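Local coordinates for BH1974 protein (Bacillus halodurans, PDB 3ON5) that belongs to the XdhC/CoxI family and probably helps mature or insert the molybdenum cofactor of xanthine dehydrogenase-like enzymes, at residues R36-S47 against C111-V122. Numbering follows the deposited sequence.
Sequences RVMATIIHVEGS and CNGTISVLLEPV
Ten backbone hydrogen bonds join Arg36-Ser47 to Cys111-Val122, beginning with Val122 N to Arg36 O (2.8 Å) and ending with Ser47 N to Asn112 O. Nearly straight bonds link Met38 N to Glu120 O (2.8 Å) and Leu118 N to Thr40 O. Past Ile41 the pairing slips by one residue: Ile42 N donates to Ser116 O (3.0 Å), while His43 O accepts from Ser116 N, a classic beta bulge. The two are neighbouring strands of an antiparallel sheet, with strand 55-59 beside 36-46 and strand 91-96 beside 113-121.

Apolar contacts line one face, where Ala39 CB meets Val117 CG1 (3.7 Å) and Leu119 CD2, and Val44 and Ile115 lie side by side. On the other face, that of Leu118, the side chains of Ile42 and Leu118 cross at a slant; with chi1 at 60°, Ile42 CG1 lies near Ser116 O and CG2 reaches Leu118 CB (3.7 Å). An alanine here would lose CG1, CG2 and CD1 and would probably leave a gap against Leu118 CB and beside Ser116.

Among the polar groups, a water hydrogen-bonds Met38 O (2.7 Å), Glu120 OE1 (2.8 Å) and Thr40 OG1, bridging both strands; Glu120 OE1 additionally forms a salt bridge with Lys147.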
loop_
_atom_site.group_PDB
_atom_site.type_symbol
_atom_site.label_atom_id
_atom_site.label_comp_id
_atom_site.label_asym_id
_atom_site.label_seq_id
_atom_site.Cartn_x
_atom_site.Cartn_y
_atom_site.Cartn_z
ATOM N N ARG A 36 -20.667 12.344 3.556
ATOM C CA ARG A 36 -19.660 12.921 4.447
ATOM C C ARG A 36 -20.295 13.537 5.671
ATOM O O ARG A 36 -21.342 14.177 5.574
ATOM C CB ARG A 36 -18.799 13.985 3.772
ATOM C CG ARG A 36 -17.836 13.520 2.732
ATOM C CD ARG A 36 -16.995 14.703 2.242
ATOM N NE ARG A 36 -16.114 14.330 1.133
ATOM C CZ ARG A 36 -16.447 14.410 -0.154
ATOM N NH1 ARG A 36 -17.633 14.890 -0.513
ATOM N NH2 ARG A 36 -15.589 14.024 -1.090
ATOM N N VAL A 37 -19.638 13.356 6.827
ATOM C CA VAL A 37 -20.001 13.966 8.103
ATOM C C VAL A 37 -18.836 14.863 8.469
ATOM O O VAL A 37 -17.677 14.493 8.314
ATOM C CB VAL A 37 -20.385 12.960 9.203
ATOM C CG1 VAL A 37 -20.597 13.648 10.544
ATOM C CG2 VAL A 37 -21.630 12.200 8.805
HETATM N N MSE A 38 -19.150 16.077 8.838
HETATM C CA MSE A 38 -18.156 17.049 9.193
HETATM C C MSE A 38 -18.053 17.129 10.702
HETATM O O MSE A 38 -19.078 17.312 11.369
HETATM C CB MSE A 38 -18.545 18.377 8.584
HETATM C CG MSE A 38 -17.461 19.394 8.623
HETATM SE SE MSE A 38 -18.266 21.078 8.128
HETATM C CE MSE A 38 -16.471 22.024 7.929
ATOM N N ALA A 39 -16.819 16.954 11.246
ATOM C CA ALA A 39 -16.531 17.060 12.678
ATOM C C ALA A 39 -15.840 18.367 12.960
ATOM O O ALA A 39 -14.879 18.697 12.282
ATOM C CB ALA A 39 -15.681 15.898 13.152
ATOM N N THR A 40 -16.346 19.131 13.930
ATOM C CA THR A 40 -15.779 20.426 14.297
ATOM C C THR A 40 -15.610 20.479 15.812
ATOM O O THR A 40 -16.544 20.147 16.550
ATOM C CB THR A 40 -16.670 21.572 13.769
ATOM O OG1 THR A 40 -16.907 21.383 12.380
ATOM C CG2 THR A 40 -16.064 22.950 13.983
ATOM N N ILE A 41 -14.416 20.896 16.268
ATOM C CA ILE A 41 -14.155 21.082 17.696
ATOM C C ILE A 41 -14.781 22.423 18.077
ATOM O O ILE A 41 -14.225 23.473 17.745
ATOM C CB ILE A 41 -12.653 20.984 18.077
ATOM C CG1 ILE A 41 -12.051 19.658 17.632
ATOM C CG2 ILE A 41 -12.509 21.127 19.565
ATOM C CD1 ILE A 41 -10.564 19.600 17.833
ATOM N N ILE A 42 -15.957 22.377 18.722
ATOM C CA ILE A 42 -16.715 23.574 19.090
ATOM C C ILE A 42 -16.341 24.047 20.502
ATOM O O ILE A 42 -16.726 25.163 20.872
ATOM C CB ILE A 42 -18.242 23.358 18.975
ATOM C CG1 ILE A 42 -18.733 22.208 19.904
ATOM C CG2 ILE A 42 -18.626 23.149 17.503
ATOM C CD1 ILE A 42 -20.211 21.979 19.950
ATOM N N HIS A 43 -15.611 23.217 21.291
ATOM C CA HIS A 43 -15.149 23.597 22.633
ATOM C C HIS A 43 -13.987 22.716 23.091
ATOM O O HIS A 43 -13.931 21.518 22.775
ATOM C CB HIS A 43 -16.274 23.534 23.668
ATOM C CG HIS A 43 -15.938 24.248 24.944
ATOM N ND1 HIS A 43 -15.783 25.635 24.981
ATOM C CD2 HIS A 43 -15.793 23.761 26.205
ATOM C CE1 HIS A 43 -15.514 25.932 26.245
ATOM N NE2 HIS A 43 -15.524 24.842 27.021
ATOM N N VAL A 44 -13.045 23.334 23.828
ATOM C CA VAL A 44 -11.870 22.679 24.397
ATOM C C VAL A 44 -11.695 23.153 25.822
ATOM O O VAL A 44 -11.713 24.358 26.089
ATOM C CB VAL A 44 -10.571 22.907 23.571
ATOM C CG1 VAL A 44 -9.333 22.383 24.293
ATOM C CG2 VAL A 44 -10.655 22.258 22.218
ATOM N N GLU A 45 -11.518 22.198 26.728
ATOM C CA GLU A 45 -11.217 22.425 28.130
ATOM C C GLU A 45 -9.901 21.707 28.419
ATOM O O GLU A 45 -9.809 20.504 28.196
ATOM C CB GLU A 45 -12.373 21.955 29.026
ATOM C CG GLU A 45 -13.637 22.785 28.881
ATOM C CD GLU A 45 -14.886 22.291 29.593
ATOM O OE1 GLU A 45 -15.013 21.063 29.818
ATOM O OE2 GLU A 45 -15.767 23.135 29.880
ATOM N N GLY A 46 -8.868 22.451 28.795
ATOM C CA GLY A 46 -7.554 21.882 29.086
ATOM C C GLY A 46 -6.648 21.726 27.890
ATOM O O GLY A 46 -6.635 22.589 27.006
ATOM N N SER A 47 -5.878 20.618 27.860
ATOM C CA SER A 47 -4.904 20.307 26.807
ATOM C C SER A 47 -5.482 19.400 25.730
ATOM O O SER A 47 -6.124 18.396 26.025
ATOM C CB SER A 47 -3.664 19.647 27.397
ATOM O OG SER A 47 -2.851 20.583 28.083
ATOM N N CYS A 111 -3.613 12.938 27.039
ATOM C CA CYS A 111 -3.801 14.405 27.030
ATOM C C CYS A 111 -4.847 14.771 28.115
ATOM O O CYS A 111 -5.915 14.157 28.176
ATOM C CB CYS A 111 -4.195 14.942 25.646
ATOM S SG CYS A 111 -2.827 15.695 24.688
ATOM N N ASN A 112 -4.489 15.714 29.015
ATOM C CA ASN A 112 -5.330 16.161 30.122
ATOM C C ASN A 112 -6.232 17.292 29.633
ATOM O O ASN A 112 -5.985 18.475 29.886
ATOM C CB ASN A 112 -4.471 16.587 31.318
ATOM C CG ASN A 112 -5.256 16.959 32.547
ATOM O OD1 ASN A 112 -6.383 16.510 32.785
ATOM N ND2 ASN A 112 -4.659 17.768 33.375
ATOM N N GLY A 113 -7.257 16.888 28.899
ATOM C CA GLY A 113 -8.235 17.776 28.296
ATOM C C GLY A 113 -9.542 17.095 27.964
ATOM O O GLY A 113 -9.627 15.867 27.939
ATOM N N THR A 114 -10.570 17.908 27.726
ATOM C CA THR A 114 -11.919 17.495 27.401
ATOM C C THR A 114 -12.355 18.286 26.175
ATOM O O THR A 114 -12.345 19.524 26.200
ATOM C CB THR A 114 -12.819 17.694 28.619
ATOM O OG1 THR A 114 -12.278 16.955 29.725
ATOM C CG2 THR A 114 -14.247 17.262 28.357
ATOM N N ILE A 115 -12.691 17.575 25.081
ATOM C CA ILE A 115 -13.107 18.241 23.848
ATOM C C ILE A 115 -14.564 17.891 23.520
ATOM O O ILE A 115 -15.025 16.775 23.778
ATOM C CB ILE A 115 -12.189 17.961 22.611
ATOM C CG1 ILE A 115 -12.225 16.488 22.121
ATOM C CG2 ILE A 115 -10.765 18.486 22.843
ATOM C CD1 ILE A 115 -11.464 16.217 20.803
ATOM N N SER A 116 -15.268 18.882 22.939
ATOM C CA SER A 116 -16.638 18.810 22.439
ATOM C C SER A 116 -16.595 18.854 20.889
ATOM O O SER A 116 -16.194 19.869 20.277
ATOM C CB SER A 116 -17.488 19.935 23.030
ATOM O OG SER A 116 -17.385 20.013 24.446
ATOM N N VAL A 117 -16.939 17.724 20.266
ATOM C CA VAL A 117 -16.932 17.577 18.810
ATOM C C VAL A 117 -18.370 17.632 18.301
ATOM O O VAL A 117 -19.215 16.880 18.794
ATOM C CB VAL A 117 -16.223 16.253 18.380
ATOM C CG1 VAL A 117 -16.131 16.133 16.859
ATOM C CG2 VAL A 117 -14.839 16.127 19.017
ATOM N N LEU A 118 -18.650 18.529 17.337
ATOM C CA LEU A 118 -19.966 18.637 16.706
ATOM C C LEU A 118 -19.931 17.955 15.332
ATOM O O LEU A 118 -19.189 18.387 14.437
ATOM C CB LEU A 118 -20.440 20.098 16.585
ATOM C CG LEU A 118 -21.719 20.367 15.744
ATOM C CD1 LEU A 118 -22.980 19.830 16.423
ATOM C CD2 LEU A 118 -21.892 21.823 15.504
ATOM N N LEU A 119 -20.753 16.898 15.176
ATOM C CA LEU A 119 -20.860 16.110 13.947
ATOM C C LEU A 119 -22.101 16.543 13.166
ATOM O O LEU A 119 -23.201 16.502 13.710
ATOM C CB LEU A 119 -20.904 14.602 14.283
ATOM C CG LEU A 119 -19.652 14.014 14.951
ATOM C CD1 LEU A 119 -19.979 12.820 15.763
ATOM C CD2 LEU A 119 -18.621 13.649 13.955
ATOM N N GLU A 120 -21.907 17.028 11.927
ATOM C CA GLU A 120 -22.966 17.500 11.023
ATOM C C GLU A 120 -22.975 16.725 9.730
ATOM O O GLU A 120 -21.926 16.642 9.088
ATOM C CB GLU A 120 -22.799 18.979 10.695
ATOM C CG GLU A 120 -23.106 19.918 11.838
ATOM C CD GLU A 120 -22.672 21.331 11.514
ATOM O OE1 GLU A 120 -21.445 21.545 11.372
ATOM O OE2 GLU A 120 -23.553 22.212 11.371
ATOM N N PRO A 121 -24.132 16.166 9.288
ATOM C CA PRO A 121 -24.126 15.470 7.992
ATOM C C PRO A 121 -24.044 16.484 6.863
ATOM O O PRO A 121 -24.820 17.443 6.848
ATOM C CB PRO A 121 -25.440 14.687 7.989
ATOM C CG PRO A 121 -26.308 15.345 9.004
ATOM C CD PRO A 121 -25.476 16.185 9.910
ATOM N N VAL A 122 -23.061 16.323 5.959
ATOM C CA VAL A 122 -22.942 17.212 4.806
ATOM C C VAL A 122 -24.040 16.795 3.829
ATOM O O VAL A 122 -23.805 15.983 2.931
ATOM C CB VAL A 122 -21.537 17.252 4.158
ATOM C CG1 VAL A 122 -21.500 18.237 2.988
ATOM C CG2 VAL A 122 -20.480 17.624 5.191
HETATM O O HOH W 1 -19.192 19.964 12.055
#